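Local coordinates for protein demethyldecarbamoylnovobiocin O-methyltransferase (Streptomyces caeruleus, PDB 2WK1) that transfers a methyl group from S-adenosyl-L-methionine to the 4-hydroxyl of the noviose sugar in the penultimate step of novobiocin biosynthesis, at residues Trp224-Leu227 / Thr228-Pro232; Met161-His164 / Arg165-Ser168; Asp253-Asp256 / Glu257-Lys261. All coordinates share one frame; numbering follows the deposited sequence. Where two conformers were deposited one is given.

In the fold
The three contacts are local, each made within one turn or so of the chain; in this Rossmann-like methyltransferase, contacts 1 and 2 lie near the S-adenosyl-L-homocysteine pocket and contact 3 beyond contact 1. Contacts 1 and 3 lie on helices 220-230 and 249-261, which pack together with their contact centres about 11 Å apart: the Trp224 ring meets Glu257, and Leu227 meets Tyr258. Contact 2 sits apart at the surface, its centre about 23 Å from that of contact 1 and about 24 Å from that of contact 3. The side chains of Asp225 and Asn167 each come within about 6 Å of the ligand; from Ala254 it is about 12 Å.

Contact 1: residues Trp224-Leu227 / Thr228-Pro232; sequences WDTL and TNLYP
Thr228 leans over the Trp224 indole one helical turn back. From its CB, 3.4 Å from Trp224 O, the side chain forks. The methyl CG2 passes over the indole face in a CH-pi contact, 3.6 Å from the centroid of the five-membered ring, and of the ring atoms lies nearest NE1. The hydroxyl takes the other branch: with chi1 at 58°, OG1 sits between the backbone N and the carbonyl carbon and turns back toward the preceding turn. There it lies 3.0 Å from Trp224 O, which already receives Thr228 N, and 2.7 Å from a water that donates to Asp225 OD1.

Asn229 also turns back, but by another torsion: with CG opposite the carbonyl carbon (chi1 -72°), its ND2 donates to Asp225 O at 2.8 Å, tilted modestly from the carbonyl plane, while its own backbone N reaches the same oxygen at 3.3 Å from well above that plane. Two donors of one residue thus grip a single carbonyl. Farther along, Tyr231 N bonds to Leu227 O, and Tyr231 and Pro232 form a 3-10 segment.

Helix 220-230 is wedged between sheet and helix: Thr226, Leu227 and Leu230 pack on strand 210-215, Trp224, Leu227 and Thr228 meet helix 249-261, and Thr226 also touches Phe198, which binds S-adenosyl-L-methionine.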
# COMPACT_ATOMS: atom_id res chain seq x y z
N TRP A 224 -19.65 -2.09 26.80
CA TRP A 224 -19.82 -2.73 28.10
C TRP A 224 -19.56 -4.22 28.01
O TRP A 224 -18.87 -4.80 28.85
CB TRP A 224 -21.25 -2.44 28.64
CG TRP A 224 -21.41 -3.00 30.01
CD1 TRP A 224 -21.94 -4.20 30.34
CD2 TRP A 224 -20.95 -2.40 31.23
NE1 TRP A 224 -21.87 -4.38 31.70
CE2 TRP A 224 -21.27 -3.30 32.27
CE3 TRP A 224 -20.33 -1.20 31.55
CZ2 TRP A 224 -20.95 -3.02 33.61
CZ3 TRP A 224 -20.03 -0.93 32.89
CH2 TRP A 224 -20.34 -1.83 33.89
N ASP A 225 -20.11 -4.86 26.99
CA ASP A 225 -19.92 -6.32 26.84
C ASP A 225 -18.45 -6.68 26.55
O ASP A 225 -17.94 -7.71 27.00
CB ASP A 225 -20.83 -6.87 25.76
CG ASP A 225 -22.31 -6.84 26.17
OD1 ASP A 225 -22.61 -6.67 27.38
OD2 ASP A 225 -23.15 -6.97 25.27
N THR A 226 -17.75 -5.80 25.86
CA THR A 226 -16.35 -6.02 25.61
C THR A 226 -15.55 -5.91 26.90
O THR A 226 -14.73 -6.78 27.23
CB THR A 226 -15.81 -5.04 24.57
OG1 THR A 226 -16.46 -5.26 23.30
CG2 THR A 226 -14.33 -5.23 24.40
N LEU A 227 -15.74 -4.80 27.63
CA LEU A 227 -14.98 -4.64 28.86
C LEU A 227 -15.28 -5.75 29.89
O LEU A 227 -14.38 -6.29 30.52
CB LEU A 227 -15.22 -3.28 29.50
CG LEU A 227 -14.58 -2.11 28.77
CD1 LEU A 227 -15.24 -0.79 29.23
CD2 LEU A 227 -13.08 -2.12 28.99
N THR A 228 -16.55 -6.05 30.08
CA THR A 228 -16.90 -7.00 31.13
C THR A 228 -16.26 -8.37 30.85
O THR A 228 -15.78 -9.03 31.77
CB THR A 228 -18.41 -7.14 31.34
OG1 THR A 228 -19.06 -7.54 30.16
CG2 THR A 228 -18.99 -5.89 31.83
N ASN A 229 -16.26 -8.79 29.60
CA ASN A 229 -15.75 -10.12 29.25
C ASN A 229 -14.25 -10.17 29.01
O ASN A 229 -13.64 -11.21 29.27
CB ASN A 229 -16.49 -10.62 28.02
CG ASN A 229 -17.92 -11.00 28.35
OD1 ASN A 229 -18.15 -11.96 29.11
ND2 ASN A 229 -18.88 -10.27 27.80
N LEU A 230 -13.66 -9.08 28.50
CA LEU A 230 -12.26 -9.13 28.10
C LEU A 230 -11.29 -8.36 28.97
O LEU A 230 -10.11 -8.72 29.02
CB LEU A 230 -12.07 -8.72 26.64
CG LEU A 230 -12.84 -9.54 25.58
CD1 LEU A 230 -12.50 -9.08 24.19
CD2 LEU A 230 -12.58 -11.05 25.72
N TYR A 231 -11.73 -7.32 29.68
CA TYR A 231 -10.77 -6.60 30.51
C TYR A 231 -10.08 -7.49 31.56
O TYR A 231 -8.86 -7.36 31.77
CB TYR A 231 -11.38 -5.38 31.18
CG TYR A 231 -10.33 -4.62 31.95
CD1 TYR A 231 -9.37 -3.90 31.25
CD2 TYR A 231 -10.23 -4.68 33.34
CE1 TYR A 231 -8.38 -3.22 31.88
CE2 TYR A 231 -9.21 -3.94 33.99
CZ TYR A 231 -8.30 -3.22 33.22
OH TYR A 231 -7.27 -2.43 33.73
N PRO A 232 -10.80 -8.45 32.16
CA PRO A 232 -10.11 -9.30 33.12
C PRO A 232 -8.96 -10.13 32.55
O PRO A 232 -8.15 -10.65 33.32
CB PRO A 232 -11.23 -10.22 33.64
CG PRO A 232 -12.46 -9.44 33.48
CD PRO A 232 -12.25 -8.66 32.20
O HOH W 1 -21.74 -8.06 29.92

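Contact 2: residues Met161-His164 / Arg165-Ser168; sequences MALH and RRNS. With SO4 (sulfate ion), chain C.
Ala162 O accepts Arg165 N at 3.0 Å, and Leu163 O to Arg166 N and His164 O to Asn167 N repeat the same three-residue spacing of a 3-10 turn.

His164 and Arg165 close on one sulfate, which probably comes from the crystallisation liquor. Placed between its backbone N and carbonyl carbon (chi1 59°), the imidazole of His164 presents its edge to the ion, and NE2 donates to sulfate O3 at 2.9 Å. Arg165 runs out extended, with its guanidinium also edge-on: NE donates to the same O3 at 2.8 Å, nearly straight at 171°, and NH2 reaches O1 at 2.8 Å. One sulfate oxygen is therefore gripped by two residues, while the paired bonds from NE and NH2 fix the rotation of the guanidinium. Farther back along the same side chain, Arg165 CD comes 4.1 Å from Ala162 CB.

Arg166 lies alongside Leu163, pointing the same way, and Leu163 CD2 sits over one guanidinium face, 3.8 Å from NE. Asn167 has its amide near His164 O, but its OD1 is held by Ile147 N, next to the cofactor-binding Gly146.

Such a short 3-10 linker joins helix 156-161, which Ala162 leaves with positive phi, to helix 167-170, for which Arg166 occupies the N-cap position; through Asn167 the start of that second helix lies beside the S-adenosyl-L-methionine site at Gly146.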
# COMPACT_ATOMS: atom_id res chain seq x y z
N MET A 161 -29.15 6.88 18.87
CA MET A 161 -28.20 6.94 17.76
C MET A 161 -28.66 6.17 16.52
O MET A 161 -28.33 6.56 15.40
CB MET A 161 -26.82 6.41 18.19
CG MET A 161 -26.08 7.33 19.15
SD MET A 161 -24.37 6.85 19.44
CE MET A 161 -24.49 5.13 19.99
N ALA A 162 -29.39 5.06 16.71
CA ALA A 162 -29.88 4.22 15.60
C ALA A 162 -28.76 3.90 14.61
O ALA A 162 -28.96 3.98 13.39
CB ALA A 162 -31.09 4.86 14.88
N LEU A 163 -27.61 3.48 15.13
CA LEU A 163 -26.42 3.31 14.29
C LEU A 163 -26.53 2.12 13.36
O LEU A 163 -25.77 2.05 12.38
CB LEU A 163 -25.13 3.21 15.14
CG LEU A 163 -24.70 4.46 15.91
CD1 LEU A 163 -23.33 4.26 16.53
CD2 LEU A 163 -24.69 5.75 15.03
N HIS A 164 -27.42 1.17 13.64
CA HIS A 164 -27.67 0.08 12.70
C HIS A 164 -28.12 0.59 11.34
O HIS A 164 -27.99 -0.11 10.35
CB HIS A 164 -28.70 -0.88 13.28
CG HIS A 164 -30.00 -0.22 13.58
ND1 HIS A 164 -30.20 0.52 14.73
CD2 HIS A 164 -31.13 -0.11 12.84
CE1 HIS A 164 -31.43 1.02 14.70
NE2 HIS A 164 -31.99 0.68 13.55
N ARG A 165 -28.67 1.80 11.29
CA ARG A 165 -29.06 2.37 10.00
C ARG A 165 -27.86 2.61 9.10
O ARG A 165 -28.01 2.69 7.88
CB ARG A 165 -29.87 3.67 10.16
CG ARG A 165 -31.24 3.42 10.75
CD ARG A 165 -31.99 4.69 10.91
NE ARG A 165 -33.34 4.48 11.39
CZ ARG A 165 -34.27 5.44 11.38
NH1 ARG A 165 -33.95 6.65 10.97
NH2 ARG A 165 -35.49 5.18 11.78
N ARG A 166 -26.65 2.65 9.66
CA ARG A 166 -25.40 2.86 8.90
C ARG A 166 -24.82 1.54 8.36
O ARG A 166 -23.74 1.51 7.77
CB ARG A 166 -24.36 3.53 9.79
CG ARG A 166 -24.78 4.93 10.22
CD ARG A 166 -23.73 5.59 11.07
NE ARG A 166 -24.11 6.95 11.48
CZ ARG A 166 -23.27 7.84 11.99
NH1 ARG A 166 -21.99 7.54 12.19
NH2 ARG A 166 -23.73 9.04 12.35
N ASN A 167 -25.53 0.44 8.53
CA ASN A 167 -25.00 -0.86 8.11
C ASN A 167 -24.74 -1.05 6.62
O ASN A 167 -23.96 -1.91 6.23
CB ASN A 167 -25.83 -1.99 8.70
CG ASN A 167 -25.58 -2.17 10.20
OD1 ASN A 167 -24.66 -1.58 10.77
ND2 ASN A 167 -26.41 -2.98 10.85
N SER A 168 -25.35 -0.21 5.77
CA SER A 168 -25.01 -0.28 4.35
C SER A 168 -23.51 -0.11 4.13
O SER A 168 -22.92 -0.73 3.24
CB SER A 168 -25.78 0.77 3.54
OG SER A 168 -25.59 2.07 4.05
S SO4 C . -35.52 1.59 12.78
O1 SO4 C . -36.48 2.62 12.34
O2 SO4 C . -35.47 1.59 14.24
O3 SO4 C . -34.22 1.95 12.20
O4 SO4 C . -35.95 0.27 12.27

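Contact 3: residues Asp253-Asp256 / Glu257-Lys261; sequences DAVD and EYRAK
Val255 and Arg259 lie side by side on helix 249-261, pointing the same way. Val255 CG1 touches Arg259 CD at 3.6 Å, and the same methylene lies 3.4 Å from Val255 O. This carbonyl receives Arg259 N at 3.0 Å, one of four successive i to i+4 bonds that run from Asp253 O to Glu257 N through to Asp256 O and Ala260 N; Lys261 N continues the series to Glu257 O.

The arginine chain then bends at chi3 (54°), which turns NE to a bridging water. The two charges do not meet directly: Asp256 OD1 and Arg259 NE stand 5.1 Å apart, and the water joins them, donating to OD1 at 2.9 Å and accepting from NE at 2.9 Å in the guanidinium plane. Asp256 OD1 has a second partner in Tyr245 OH. The outer guanidinium is engaged as well, with NH2 bonded to Asp266 O and the group in a cation-pi contact with Trp278. The other acids look elsewhere, Asp253 OD2 to Tyr155 OH and, in the conformer described here, Glu257 OE1 to Tyr220 OH.

Asp253 and Asp256, and Glu257 in this conformer, thus each bond a tyrosine hydroxyl outside the segments. The charge pairing within the helix is water-mediated and probably modest, whereas the bonds reaching outward join helix 249-261 to helix 220-230 and the surrounding loops.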
# COMPACT_ATOMS: atom_id res chain seq x y z
N ASP A 253 -19.92 6.87 28.34
CA ASP A 253 -20.65 6.36 29.50
C ASP A 253 -20.20 4.95 29.92
O ASP A 253 -19.97 4.69 31.09
CB ASP A 253 -22.16 6.26 29.21
CG ASP A 253 -22.89 7.59 29.12
OD1 ASP A 253 -22.35 8.64 29.48
OD2 ASP A 253 -24.05 7.58 28.66
N ALA A 254 -20.08 4.04 28.96
CA ALA A 254 -19.70 2.67 29.27
C ALA A 254 -18.28 2.57 29.85
O ALA A 254 -18.05 1.87 30.83
CB ALA A 254 -19.84 1.77 28.03
N VAL A 255 -17.33 3.27 29.23
CA VAL A 255 -15.95 3.23 29.70
C VAL A 255 -15.84 3.82 31.09
O VAL A 255 -15.20 3.24 32.01
CB VAL A 255 -15.01 3.94 28.69
CG1 VAL A 255 -13.61 4.15 29.29
CG2 VAL A 255 -14.98 3.17 27.37
N ASP A 256 -16.49 4.98 31.28
CA ASP A 256 -16.38 5.62 32.59
C ASP A 256 -17.07 4.80 33.67
O ASP A 256 -16.57 4.69 34.79
CB ASP A 256 -16.97 7.03 32.55
CG ASP A 256 -16.11 8.02 31.77
OD1 ASP A 256 -14.98 7.70 31.35
OD2 ASP A 256 -16.58 9.17 31.60
N GLU A 257 -18.22 4.22 33.35
CA GLU A 257 -18.91 3.41 34.34
C GLU A 257 -18.14 2.16 34.72
O GLU A 257 -18.06 1.80 35.89
CB GLU A 257 -20.46 2.84 33.63
CG GLU A 257 -21.26 2.07 34.64
CD GLU A 257 -22.37 1.56 33.95
OE1 GLU A 257 -22.70 1.88 32.91
OE2 GLU A 257 -23.05 0.61 34.57
N TYR A 258 -17.56 1.50 33.74
CA TYR A 258 -16.78 0.30 34.02
C TYR A 258 -15.57 0.63 34.88
O TYR A 258 -15.29 -0.05 35.88
CB TYR A 258 -16.33 -0.37 32.72
CG TYR A 258 -15.67 -1.71 32.95
CD1 TYR A 258 -16.42 -2.87 33.11
CD2 TYR A 258 -14.29 -1.83 33.09
CE1 TYR A 258 -15.81 -4.08 33.36
CE2 TYR A 258 -13.67 -3.05 33.34
CZ TYR A 258 -14.44 -4.16 33.50
OH TYR A 258 -13.86 -5.37 33.75
N ARG A 259 -14.86 1.70 34.52
CA ARG A 259 -13.69 2.11 35.28
C ARG A 259 -14.04 2.51 36.73
O ARG A 259 -13.30 2.17 37.65
CB ARG A 259 -12.95 3.25 34.57
CG ARG A 259 -12.21 2.75 33.31
CD ARG A 259 -11.84 3.89 32.39
NE ARG A 259 -11.07 4.93 33.07
CZ ARG A 259 -9.77 4.88 33.31
NH1 ARG A 259 -9.03 3.85 32.92
NH2 ARG A 259 -9.20 5.87 33.98
N ALA A 260 -15.16 3.19 36.90
CA ALA A 260 -15.62 3.58 38.24
C ALA A 260 -16.01 2.35 39.04
O ALA A 260 -15.60 2.21 40.22
CB ALA A 260 -16.78 4.58 38.14
N LYS A 261 -16.77 1.46 38.43
CA LYS A 261 -17.24 0.23 39.12
C LYS A 261 -16.10 -0.63 39.64
O LYS A 261 -16.19 -1.19 40.75
CB LYS A 261 -18.13 -0.60 38.19
CG LYS A 261 -18.65 -1.90 38.79
O HOH W 2 -12.99 7.09 33.31